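Local structure of RctB replication initiator protein (Vibrio cholerae, 5UBD) at residues Ser64-Ile69 and Leu76-Ile81; Gln96-Phe101 and Lys108-Arg113. The protein probably binds origin DNA through a helix-turn-helix domain and initiates replication of the second chromosome of the cholera pathogen. The protein carries 1 engineered substitution. All coordinates share one frame; numbering follows the deposited sequence.

Interaction 1. Residues Ser64-Ile69 and Leu76-Ile81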
loop_
_atom_site.group_PDB
_atom_site.type_symbol
_atom_site.label_atom_id
_atom_site.label_comp_id
_atom_site.label_asym_id
_atom_site.label_seq_id
_atom_site.Cartn_x
_atom_site.Cartn_y
_atom_site.Cartn_z
ATOM N N SER A 64 1.888 7.039 0.281
ATOM C CA SER A 64 3.053 6.604 -0.474
ATOM C C SER A 64 4.032 5.876 0.435
ATOM O O SER A 64 3.963 5.961 1.663
ATOM C CB SER A 64 3.749 7.791 -1.152
ATOM O OG SER A 64 4.513 8.535 -0.218
ATOM N N THR A 65 4.956 5.149 -0.199
ATOM C CA THR A 65 5.979 4.424 0.549
ATOM C C THR A 65 6.818 5.368 1.405
ATOM O O THR A 65 7.093 5.075 2.576
ATOM C CB THR A 65 6.867 3.642 -0.421
ATOM O OG1 THR A 65 6.119 2.550 -0.969
ATOM C CG2 THR A 65 8.105 3.110 0.285
ATOM N N THR A 66 7.225 6.509 0.840
ATOM C CA THR A 66 7.995 7.487 1.606
ATOM C C THR A 66 7.223 7.960 2.831
ATOM O O THR A 66 7.799 8.111 3.917
ATOM C CB THR A 66 8.374 8.671 0.713
ATOM O OG1 THR A 66 9.273 8.224 -0.307
ATOM C CG2 THR A 66 9.047 9.774 1.521
ATOM N N GLU A 67 5.913 8.178 2.685
ATOM C CA GLU A 67 5.092 8.530 3.839
ATOM C C GLU A 67 5.139 7.442 4.902
ATOM O O GLU A 67 5.156 7.738 6.101
ATOM C CB GLU A 67 3.652 8.792 3.403
ATOM C CG GLU A 67 3.465 10.085 2.637
ATOM C CD GLU A 67 2.017 10.318 2.249
ATOM O OE1 GLU A 67 1.598 9.838 1.175
ATOM O OE2 GLU A 67 1.295 10.973 3.030
ATOM N N LEU A 68 5.163 6.174 4.481
ATOM C CA LEU A 68 5.253 5.081 5.444
ATOM C C LEU A 68 6.611 5.073 6.141
ATOM O O LEU A 68 6.696 4.814 7.347
ATOM C CB LEU A 68 4.998 3.742 4.748
ATOM C CG LEU A 68 3.631 3.551 4.082
ATOM C CD1 LEU A 68 3.616 2.281 3.245
ATOM C CD2 LEU A 68 2.530 3.510 5.123
ATOM N N ILE A 69 7.681 5.348 5.396
ATOM C CA ILE A 69 9.016 5.385 5.987
ATOM C C ILE A 69 9.113 6.508 7.013
ATOM O O ILE A 69 9.556 6.297 8.148
ATOM C CB ILE A 69 10.081 5.526 4.888
ATOM C CG1 ILE A 69 9.994 4.345 3.917
ATOM C CG2 ILE A 69 11.473 5.621 5.500
ATOM C CD1 ILE A 69 10.871 4.486 2.697
ATOM N N LEU A 76 11.190 1.459 9.389
ATOM C CA LEU A 76 10.659 0.683 8.275
ATOM C C LEU A 76 11.267 1.230 6.990
ATOM O O LEU A 76 10.896 2.316 6.533
ATOM C CB LEU A 76 9.134 0.747 8.243
ATOM C CG LEU A 76 8.445 -0.217 7.278
ATOM C CD1 LEU A 76 8.727 -1.653 7.671
ATOM C CD2 LEU A 76 6.949 0.051 7.227
ATOM N N THR A 77 12.201 0.480 6.413
ATOM C CA THR A 77 12.956 0.927 5.254
ATOM C C THR A 77 12.196 0.633 3.964
ATOM O O THR A 77 11.248 -0.156 3.932
ATOM C CB THR A 77 14.328 0.255 5.221
ATOM O OG1 THR A 77 14.176 -1.117 4.841
ATOM C CG2 THR A 77 14.980 0.319 6.596
ATOM N N ARG A 78 12.638 1.279 2.881
ATOM C CA ARG A 78 12.000 1.080 1.584
ATOM C C ARG A 78 12.150 -0.359 1.104
ATOM O O ARG A 78 11.202 -0.938 0.561
ATOM C CB ARG A 78 12.587 2.050 0.562
ATOM C CG ARG A 78 11.903 2.018 -0.787
ATOM C CD ARG A 78 12.516 3.049 -1.717
ATOM N NE ARG A 78 12.419 4.397 -1.170
ATOM C CZ ARG A 78 11.442 5.249 -1.461
ATOM N NH1 ARG A 78 10.479 4.891 -2.298
ATOM N NH2 ARG A 78 11.430 6.461 -0.921
ATOM N N ALA A 79 13.335 -0.949 1.287
ATOM C CA ALA A 79 13.529 -2.342 0.897
ATOM C C ALA A 79 12.654 -3.279 1.719
ATOM O O ALA A 79 12.169 -4.290 1.201
ATOM C CB ALA A 79 15.002 -2.730 1.037
ATOM N N ALA A 80 12.440 -2.965 2.999
ATOM C CA ALA A 80 11.551 -3.785 3.811
ATOM C C ALA A 80 10.104 -3.654 3.347
ATOM O O ALA A 80 9.353 -4.640 3.352
ATOM C CB ALA A 80 11.683 -3.403 5.284
ATOM N N ILE A 81 9.697 -2.451 2.939
ATOM C CA ILE A 81 8.342 -2.254 2.434
ATOM C C ILE A 81 8.156 -2.992 1.115
ATOM O O ILE A 81 7.155 -3.686 0.908
ATOM C CB ILE A 81 8.034 -0.751 2.293
ATOM C CG1 ILE A 81 7.996 -0.092 3.669
ATOM C CG2 ILE A 81 6.716 -0.534 1.562
ATOM C CD1 ILE A 81 7.601 1.363 3.641
#
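Ile81 pushes the end of its side chain into the angle between Thr65, Leu68 and Ile69. Its CD1 methyl meets Leu68 CB at 3.7 Å and Thr65 CG2 at 3.8 Å. With chi1 at -71°, Thr65 OG1 sits beside its own backbone N and bonds His19 O, while the CG2 methyl lies anti to that N and faces Ile81. Ile69 packs beside this group. Its CG1 rests 3.4 Å from Leu76 O, and its CD1 lies 3.7 Å from Arg78 CB. This is the tight part. Thr65, Leu68, Leu76 and Ile81 are buried, and Leu68 and Leu76 also touch helix 42-55.

The outer side is looser and polar. Arg78 bends at chi3 (-59°), and its guanidinium passes over the methyl ends of Ile69 and Thr65, which sit on one face. NH2 then gives a hydrogen bond to Thr66 OG1 at 2.9 Å. The bond is bent, and the acceptor is tilted 21° from the guanidinium plane. Thr66 OG1 also bonds Asp17 O, so two partners fix its position. Thr77 is exposed and caps helix 78-91, its side chain accepting from Ala80 N. Ser64 and Glu67 form a capping box at the start of the other helix. Two short-linked helices packed through an apolar corner are consistent with the helix-turn-helix of this DNA-binding domain.

Interaction 2. Residues Gln96-Phe101 and Lys108-Arg113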
loop_
_atom_site.group_PDB
_atom_site.type_symbol
_atom_site.label_atom_id
_atom_site.label_comp_id
_atom_site.label_asym_id
_atom_site.label_seq_id
_atom_site.Cartn_x
_atom_site.Cartn_y
_atom_site.Cartn_z
ATOM N N GLN A 96 -2.665 -4.378 -8.429
ATOM C CA GLN A 96 -1.722 -3.407 -8.973
ATOM C C GLN A 96 -2.372 -2.627 -10.113
ATOM O O GLN A 96 -2.956 -3.219 -11.027
ATOM C CB GLN A 96 -0.456 -4.114 -9.453
ATOM C CG GLN A 96 0.313 -4.813 -8.338
ATOM C CD GLN A 96 1.234 -5.908 -8.850
ATOM O OE1 GLN A 96 2.456 -5.806 -8.746
ATOM N NE2 GLN A 96 0.648 -6.967 -9.394
ATOM N N ILE A 97 -2.275 -1.307 -10.055
ATOM C CA ILE A 97 -2.940 -0.414 -10.997
ATOM C C ILE A 97 -1.865 0.422 -11.691
ATOM O O ILE A 97 -1.041 1.028 -11.009
ATOM C CB ILE A 97 -3.964 0.504 -10.312
ATOM C CG1 ILE A 97 -5.067 -0.337 -9.665
ATOM C CG2 ILE A 97 -4.534 1.516 -11.305
ATOM C CD1 ILE A 97 -6.051 0.469 -8.859
ATOM N N PRO A 98 -1.842 0.472 -13.023
ATOM C CA PRO A 98 -0.866 1.328 -13.708
ATOM C C PRO A 98 -1.138 2.799 -13.444
ATOM O O PRO A 98 -2.282 3.234 -13.303
ATOM C CB PRO A 98 -1.061 0.979 -15.189
ATOM C CG PRO A 98 -2.448 0.433 -15.271
ATOM C CD PRO A 98 -2.683 -0.278 -13.970
ATOM N N VAL A 99 -0.056 3.576 -13.387
ATOM C CA VAL A 99 -0.118 4.942 -12.896
ATOM C C VAL A 99 0.670 5.875 -13.809
ATOM O O VAL A 99 1.568 5.457 -14.544
ATOM C CB VAL A 99 0.407 5.030 -11.446
ATOM C CG1 VAL A 99 1.927 5.168 -11.421
ATOM C CG2 VAL A 99 -0.252 6.161 -10.722
ATOM N N ARG A 100 0.305 7.154 -13.759
ATOM C CA ARG A 100 0.999 8.218 -14.471
ATOM C C ARG A 100 0.976 9.472 -13.613
ATOM O O ARG A 100 -0.084 9.875 -13.126
ATOM C CB ARG A 100 0.349 8.495 -15.833
ATOM C CG ARG A 100 0.563 9.908 -16.347
ATOM C CD ARG A 100 -0.088 10.116 -17.702
ATOM N NE ARG A 100 -0.244 11.535 -18.013
ATOM C CZ ARG A 100 -1.374 12.212 -17.848
ATOM N NH1 ARG A 100 -2.454 11.600 -17.382
ATOM N NH2 ARG A 100 -1.427 13.498 -18.153
ATOM N N PHE A 101 2.143 10.080 -13.420
ATOM C CA PHE A 101 2.251 11.314 -12.658
ATOM C C PHE A 101 2.192 12.521 -13.588
ATOM O O PHE A 101 2.622 12.460 -14.743
ATOM C CB PHE A 101 3.557 11.348 -11.861
ATOM C CG PHE A 101 3.672 10.262 -10.831
ATOM C CD1 PHE A 101 4.169 9.013 -11.172
ATOM C CD2 PHE A 101 3.294 10.493 -9.517
ATOM C CE1 PHE A 101 4.277 8.011 -10.224
ATOM C CE2 PHE A 101 3.401 9.494 -8.563
ATOM C CZ PHE A 101 3.893 8.252 -8.916
ATOM N N LYS A 108 8.654 2.188 -12.396
ATOM C CA LYS A 108 8.100 0.964 -11.830
ATOM C C LYS A 108 7.121 1.242 -10.693
ATOM O O LYS A 108 6.604 0.297 -10.091
ATOM C CB LYS A 108 9.232 0.047 -11.349
ATOM C CG LYS A 108 10.395 0.757 -10.663
ATOM C CD LYS A 108 11.663 -0.078 -10.775
ATOM C CE LYS A 108 12.043 -0.300 -12.238
ATOM N NZ LYS A 108 13.267 -1.139 -12.390
ATOM N N THR A 109 6.843 2.513 -10.398
ATOM C CA THR A 109 5.872 2.845 -9.364
ATOM C C THR A 109 4.468 2.427 -9.792
ATOM O O THR A 109 4.045 2.698 -10.920
ATOM C CB THR A 109 5.915 4.342 -9.059
ATOM O OG1 THR A 109 7.173 4.666 -8.461
ATOM C CG2 THR A 109 4.799 4.734 -8.096
HETATM N N MSE A 110 3.751 1.757 -8.890
HETATM C CA MSE A 110 2.360 1.371 -9.137
HETATM C C MSE A 110 1.447 1.770 -7.976
HETATM O O MSE A 110 1.913 2.011 -6.863
HETATM C CB MSE A 110 2.256 -0.137 -9.386
HETATM C CG MSE A 110 3.133 -0.626 -10.526
HETATM SE SE MSE A 110 2.472 -2.246 -11.359
HETATM C CE MSE A 110 0.962 -1.499 -12.320
ATOM N N LEU A 111 0.147 1.846 -8.256
ATOM C CA LEU A 111 -0.869 2.053 -7.234
ATOM C C LEU A 111 -1.445 0.705 -6.805
ATOM O O LEU A 111 -1.664 -0.180 -7.639
ATOM C CB LEU A 111 -1.981 2.963 -7.761
ATOM C CG LEU A 111 -3.212 3.133 -6.871
ATOM C CD1 LEU A 111 -2.861 3.872 -5.586
ATOM C CD2 LEU A 111 -4.321 3.850 -7.626
ATOM N N HIS A 112 -1.683 0.548 -5.504
ATOM C CA HIS A 112 -2.113 -0.728 -4.942
ATOM C C HIS A 112 -3.431 -0.562 -4.201
ATOM O O HIS A 112 -3.545 0.273 -3.296
ATOM C CB HIS A 112 -1.047 -1.304 -4.009
ATOM C CG HIS A 112 0.263 -1.564 -4.688
ATOM N ND1 HIS A 112 1.115 -0.551 -5.074
ATOM C CD2 HIS A 112 0.859 -2.720 -5.062
ATOM C CE1 HIS A 112 2.184 -1.073 -5.650
ATOM N NE2 HIS A 112 2.054 -2.386 -5.656
ATOM N N ARG A 113 -4.415 -1.373 -4.574
ATOM C CA ARG A 113 -5.757 -1.297 -4.020
ATOM C C ARG A 113 -6.051 -2.557 -3.221
ATOM O O ARG A 113 -5.805 -3.671 -3.700
ATOM C CB ARG A 113 -6.787 -1.118 -5.137
ATOM C CG ARG A 113 -8.232 -1.164 -4.677
ATOM C CD ARG A 113 -9.161 -0.947 -5.858
ATOM N NE ARG A 113 -8.986 0.387 -6.424
ATOM C CZ ARG A 113 -9.359 0.740 -7.649
ATOM N NH1 ARG A 113 -9.925 -0.148 -8.458
ATOM N NH2 ARG A 113 -9.157 1.980 -8.071
HETATM O O HOH W 1 3.883 -3.728 -7.171
#
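Ile97 sets its CD1 methyl over the centre of the Arg113 guanidinium, 3.5 Å above the plane. Leu111 shares this side of the sheet, and its CD2 lies 4.0 Å from Ile97 CD1. Arg113 NE forms a salt bridge with Glu22. Gln96 and His112 extend alongside each other in the same direction. Their amide and ring planes are 37° apart, with Gln96 CG at 3.9 Å from His112 CD2. A water in the plane of the imidazole joins Gln96 OE1 to His112 NE2, and His112 ND1 bonds Leu20 O, so both ring nitrogens have partners. The selenomethionine Met110 curls back, and its CE comes within 3.5 Å of Ile97 C.

Farther along, Thr109 approaches Phe101 roughly perpendicularly. Thr109 CG2 meets the ring edge at Phe101 CZ, 3.7 Å away. Val99 CG1 reaches Thr109 O at 3.3 Å. The backbone pairing is short. Ile97 and Leu111 exchange both hydrogen bonds, with Ile97 N to Leu111 O at 2.7 Å, and Gln96 faces His112 as a non-hydrogen-bonded pair. This is an antiparallel beta hairpin; it follows helix 78-91 in the chain and is consistent with the wing of a winged-helix domain.

From the N terminus, the chain first passes strands 8-9 and 20-22, helices 27-34 and 42-55, and strand 62-64. Interaction 1 then closes a short loop between helices 65-70 and 78-91. Helix 78-91 leads into strand 94-101, where interaction 2 begins. That contact closes a second short loop, the one to strand 111-114. The two are in series and neither nest nor cross. Their centres are 16 Å apart, and their nearest atoms stay about 7 Å apart. Strand 20-22 lies between strands 111-114 and 62-64 in the sheet and so ties the contacts together: Phe21 touches Thr65 and Leu68, and its ring meets that of His112. Both belong to the helix-turn-helix domain.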